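Local atomic coordinates of putative uncharacterized protein (Staphylococcus aureus, PDB entry 3R2T), a protein that is a superantigen-like protein of the staphylococcal and streptococcal toxin family whose function is not established, though it is probably secreted. Residues R152-I161 / S238-L248. Numbering follows the deposited sequence.
Sequences RTPNLLVKKI and SEQIKNIEVNL
Arg152 lays its guanidinium over the aliphatic part of Glu239 rather than against the carboxylate: Glu239 CG sits 3.3 Å from Arg152 NH2, over one face, while the two charged planes stand 74° apart. The carboxylate turns instead to Lys214 and Gln240. A water in the guanidinium plane links Arg152 NE to Ser238 OG, which also hydrogen-bonds the backbone oxygen of Lys177. Farther along, strands 156-160 and 241-248 run parallel, 16° apart. Five backbone bonds join residues 155-159 to 244-248, from Ile244 N to Asn155 O (3.0 Å) through Leu248 N to Lys159 O (2.7 Å); before the first, a water bridges Asn155 N and Lys242 O, where a classic beta bulge of Lys242 and Asn243 faces Asn212. On the face carrying Leu157 and Asn247, the Lys159 chain bends at chi3 (-57°), bringing NZ to 3.4 Å from Glu245 OE1 in a salt bridge. Asn247 ND2 donates to Glu245 OE1 at 2.8 Å, on its anti side; OE1 thus serves both. On the opposite face, Leu156 CD1 touches Ile244 CG2 (3.8 Å) and Val246 CG2. This apolar face packs against helix 182-197, Ile244 on Ile189 and Val246 on Leu193. Strand 241-248 is central in the five-stranded beta-grasp sheet, between 156-160 and 207-213; 167-171 lies beyond 156-160.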
loop_
_atom_site.group_PDB
_atom_site.type_symbol
_atom_site.label_atom_id
_atom_site.label_comp_id
_atom_site.label_asym_id
_atom_site.label_seq_id
_atom_site.Cartn_x
_atom_site.Cartn_y
_atom_site.Cartn_z
ATOM N N ARG A 152 -24.618 -19.729 -11.828
ATOM C CA ARG A 152 -25.550 -18.694 -12.272
ATOM C C ARG A 152 -25.076 -18.075 -13.585
ATOM O O ARG A 152 -23.876 -17.823 -13.773
ATOM C CB ARG A 152 -25.658 -17.588 -11.228
ATOM C CG ARG A 152 -26.052 -18.077 -9.843
ATOM C CD ARG A 152 -27.393 -18.780 -9.829
ATOM N NE ARG A 152 -27.589 -19.465 -8.557
ATOM C CZ ARG A 152 -28.625 -20.250 -8.272
ATOM N NH1 ARG A 152 -29.577 -20.452 -9.178
ATOM N NH2 ARG A 152 -28.709 -20.839 -7.067
ATOM N N THR A 153 -26.022 -17.827 -14.486
ATOM C CA THR A 153 -25.721 -17.202 -15.775
ATOM C C THR A 153 -26.663 -16.032 -16.052
ATOM O O THR A 153 -27.488 -16.069 -16.961
ATOM C CB THR A 153 -25.768 -18.204 -16.941
ATOM O OG1 THR A 153 -27.010 -18.898 -16.910
ATOM C CG2 THR A 153 -24.647 -19.185 -16.833
ATOM N N PRO A 154 -26.544 -14.982 -15.256
ATOM C CA PRO A 154 -27.384 -13.829 -15.515
ATOM C C PRO A 154 -26.946 -13.145 -16.814
ATOM O O PRO A 154 -25.764 -13.213 -17.185
ATOM C CB PRO A 154 -27.083 -12.923 -14.325
ATOM C CG PRO A 154 -25.636 -13.278 -13.962
ATOM C CD PRO A 154 -25.573 -14.749 -14.168
ATOM N N ASN A 155 -27.885 -12.508 -17.520
ATOM C CA ASN A 155 -27.541 -11.829 -18.764
ATOM C C ASN A 155 -26.650 -10.639 -18.479
ATOM O O ASN A 155 -26.821 -9.943 -17.477
ATOM C CB ASN A 155 -28.778 -11.329 -19.521
ATOM C CG ASN A 155 -28.424 -10.717 -20.898
ATOM O OD1 ASN A 155 -27.490 -11.161 -21.562
ATOM N ND2 ASN A 155 -29.184 -9.711 -21.321
ATOM N N LEU A 156 -25.680 -10.447 -19.362
ATOM C CA LEU A 156 -24.765 -9.321 -19.316
ATOM C C LEU A 156 -25.199 -8.557 -20.574
ATOM O O LEU A 156 -25.045 -9.052 -21.681
ATOM C CB LEU A 156 -23.308 -9.752 -19.435
ATOM C CG LEU A 156 -22.274 -8.638 -19.667
ATOM C CD1 LEU A 156 -22.321 -7.571 -18.590
ATOM C CD2 LEU A 156 -20.873 -9.218 -19.758
ATOM N N LEU A 157 -25.811 -7.393 -20.406
ATOM C CA LEU A 157 -26.242 -6.600 -21.537
ATOM C C LEU A 157 -25.258 -5.461 -21.718
ATOM O O LEU A 157 -25.063 -4.653 -20.810
ATOM C CB LEU A 157 -27.640 -6.049 -21.294
ATOM C CG LEU A 157 -28.211 -5.166 -22.402
ATOM C CD1 LEU A 157 -28.323 -5.930 -23.713
ATOM C CD2 LEU A 157 -29.582 -4.629 -21.967
ATOM N N VAL A 158 -24.635 -5.386 -22.885
ATOM C CA VAL A 158 -23.676 -4.312 -23.152
ATOM C C VAL A 158 -24.306 -3.394 -24.189
ATOM O O VAL A 158 -24.713 -3.870 -25.258
ATOM C CB VAL A 158 -22.357 -4.864 -23.664
ATOM C CG1 VAL A 158 -21.337 -3.726 -23.943
ATOM C CG2 VAL A 158 -21.809 -5.868 -22.658
ATOM N N LYS A 159 -24.369 -2.095 -23.865
ATOM C CA LYS A 159 -24.984 -1.103 -24.725
ATOM C C LYS A 159 -24.243 0.220 -24.895
ATOM O O LYS A 159 -23.409 0.620 -24.078
ATOM C CB LYS A 159 -26.357 -0.722 -24.201
ATOM C CG LYS A 159 -27.279 -1.845 -23.969
ATOM C CD LYS A 159 -28.700 -1.316 -23.775
ATOM C CE LYS A 159 -28.807 -0.313 -22.650
ATOM N NZ LYS A 159 -30.192 0.206 -22.552
ATOM N N LYS A 160 -24.599 0.863 -25.998
ATOM C CA LYS A 160 -24.142 2.178 -26.393
ATOM C C LYS A 160 -25.366 2.748 -27.094
ATOM O O LYS A 160 -25.853 2.166 -28.068
ATOM C CB LYS A 160 -22.949 2.094 -27.332
ATOM C CG LYS A 160 -22.405 3.436 -27.730
ATOM C CD LYS A 160 -21.164 3.270 -28.564
ATOM C CE LYS A 160 -20.621 4.609 -29.044
ATOM N NZ LYS A 160 -19.472 4.393 -29.961
ATOM N N ILE A 161 -25.877 3.868 -26.587
ATOM C CA ILE A 161 -27.071 4.496 -27.162
ATOM C C ILE A 161 -26.716 5.736 -27.949
ATOM O O ILE A 161 -27.183 6.826 -27.634
ATOM C CB ILE A 161 -28.051 4.938 -26.077
ATOM C CG1 ILE A 161 -27.491 6.163 -25.352
ATOM C CG2 ILE A 161 -28.356 3.780 -25.129
ATOM C CD1 ILE A 161 -28.433 6.764 -24.338
ATOM N N SER A 238 -24.643 -14.292 -5.507
ATOM C CA SER A 238 -24.835 -14.483 -6.943
ATOM C C SER A 238 -26.225 -14.979 -7.344
ATOM O O SER A 238 -26.710 -14.633 -8.407
ATOM C CB SER A 238 -23.751 -15.398 -7.533
ATOM O OG SER A 238 -23.808 -16.691 -6.972
ATOM N N GLU A 239 -26.865 -15.773 -6.501
ATOM C CA GLU A 239 -28.203 -16.257 -6.815
ATOM C C GLU A 239 -29.197 -15.085 -6.901
ATOM O O GLU A 239 -30.190 -15.143 -7.623
ATOM C CB GLU A 239 -28.637 -17.284 -5.772
ATOM C CG GLU A 239 -29.984 -17.949 -6.034
ATOM C CD GLU A 239 -31.160 -17.133 -5.571
ATOM O OE1 GLU A 239 -31.054 -16.511 -4.485
ATOM O OE2 GLU A 239 -32.204 -17.148 -6.267
ATOM N N GLN A 240 -28.897 -14.003 -6.196
ATOM C CA GLN A 240 -29.788 -12.858 -6.167
ATOM C C GLN A 240 -29.538 -11.814 -7.241
ATOM O O GLN A 240 -30.216 -10.809 -7.254
ATOM C CB GLN A 240 -29.773 -12.234 -4.773
ATOM C CG GLN A 240 -30.486 -13.127 -3.709
ATOM C CD GLN A 240 -31.977 -13.192 -3.920
ATOM O OE1 GLN A 240 -32.626 -12.168 -4.031
ATOM N NE2 GLN A 240 -32.535 -14.398 -3.949
ATOM N N ILE A 241 -28.569 -12.035 -8.130
ATOM C CA ILE A 241 -28.307 -11.080 -9.216
ATOM C C ILE A 241 -29.322 -11.336 -10.316
ATOM O O ILE A 241 -29.388 -12.444 -10.832
ATOM C CB ILE A 241 -26.906 -11.255 -9.815
ATOM C CG1 ILE A 241 -25.833 -10.902 -8.782
ATOM C CG2 ILE A 241 -26.750 -10.408 -11.059
ATOM C CD1 ILE A 241 -24.408 -11.168 -9.272
ATOM N N LYS A 242 -30.131 -10.325 -10.652
ATOM C CA LYS A 242 -31.122 -10.451 -11.717
ATOM C C LYS A 242 -30.486 -10.281 -13.104
ATOM O O LYS A 242 -30.781 -11.023 -14.025
ATOM C CB LYS A 242 -32.207 -9.398 -11.567
ATOM C CG LYS A 242 -33.422 -9.650 -12.492
ATOM C CD LYS A 242 -34.549 -8.650 -12.218
ATOM C CE LYS A 242 -35.885 -9.117 -12.838
ATOM N NZ LYS A 242 -37.018 -8.179 -12.519
ATOM N N ASN A 243 -29.660 -9.265 -13.255
ATOM C CA ASN A 243 -28.975 -9.012 -14.530
ATOM C C ASN A 243 -27.858 -8.015 -14.323
ATOM O O ASN A 243 -27.715 -7.433 -13.234
ATOM C CB ASN A 243 -29.957 -8.543 -15.634
ATOM C CG ASN A 243 -30.680 -7.260 -15.272
ATOM O OD1 ASN A 243 -30.063 -6.218 -15.084
ATOM N ND2 ASN A 243 -32.007 -7.332 -15.183
ATOM N N ILE A 244 -27.053 -7.828 -15.352
ATOM C CA ILE A 244 -25.949 -6.886 -15.295
ATOM C C ILE A 244 -26.003 -6.103 -16.597
ATOM O O ILE A 244 -26.142 -6.693 -17.671
ATOM C CB ILE A 244 -24.622 -7.622 -15.177
ATOM C CG1 ILE A 244 -24.647 -8.562 -13.945
ATOM C CG2 ILE A 244 -23.446 -6.627 -15.114
ATOM C CD1 ILE A 244 -23.508 -9.532 -13.876
ATOM N N GLU A 245 -25.911 -4.783 -16.507
ATOM C CA GLU A 245 -25.970 -3.946 -17.672
ATOM C C GLU A 245 -24.786 -2.982 -17.725
ATOM O O GLU A 245 -24.419 -2.352 -16.725
ATOM C CB GLU A 245 -27.290 -3.161 -17.702
ATOM C CG GLU A 245 -27.383 -2.175 -18.862
ATOM C CD GLU A 245 -28.763 -1.503 -18.981
ATOM O OE1 GLU A 245 -28.830 -0.340 -19.434
ATOM O OE2 GLU A 245 -29.773 -2.131 -18.602
ATOM N N VAL A 246 -24.178 -2.894 -18.890
ATOM C CA VAL A 246 -23.077 -1.983 -19.106
ATOM C C VAL A 246 -23.505 -0.935 -20.124
ATOM O O VAL A 246 -24.105 -1.286 -21.149
ATOM C CB VAL A 246 -21.846 -2.746 -19.653
ATOM C CG1 VAL A 246 -20.750 -1.787 -20.066
ATOM C CG2 VAL A 246 -21.347 -3.750 -18.630
ATOM N N ASN A 247 -23.240 0.336 -19.826
ATOM C CA ASN A 247 -23.504 1.429 -20.755
ATOM C C ASN A 247 -22.175 2.102 -21.101
ATOM O O ASN A 247 -21.506 2.663 -20.233
ATOM C CB ASN A 247 -24.533 2.410 -20.203
ATOM C CG ASN A 247 -25.954 1.928 -20.424
ATOM O OD1 ASN A 247 -26.498 2.091 -21.512
ATOM N ND2 ASN A 247 -26.564 1.347 -19.401
ATOM N N LEU A 248 -21.784 2.001 -22.364
ATOM C CA LEU A 248 -20.538 2.583 -22.837
ATOM C C LEU A 248 -20.772 3.943 -23.473
ATOM O O LEU A 248 -21.806 4.166 -24.117
ATOM C CB LEU A 248 -19.894 1.670 -23.880
ATOM C CG LEU A 248 -19.564 0.245 -23.444
ATOM C CD1 LEU A 248 -19.037 -0.558 -24.636
ATOM C CD2 LEU A 248 -18.558 0.251 -22.299
HETATM O O HOH W 1 -24.987 -19.052 -6.660
HETATM O O HOH W 2 -30.329 -12.427 -16.657
#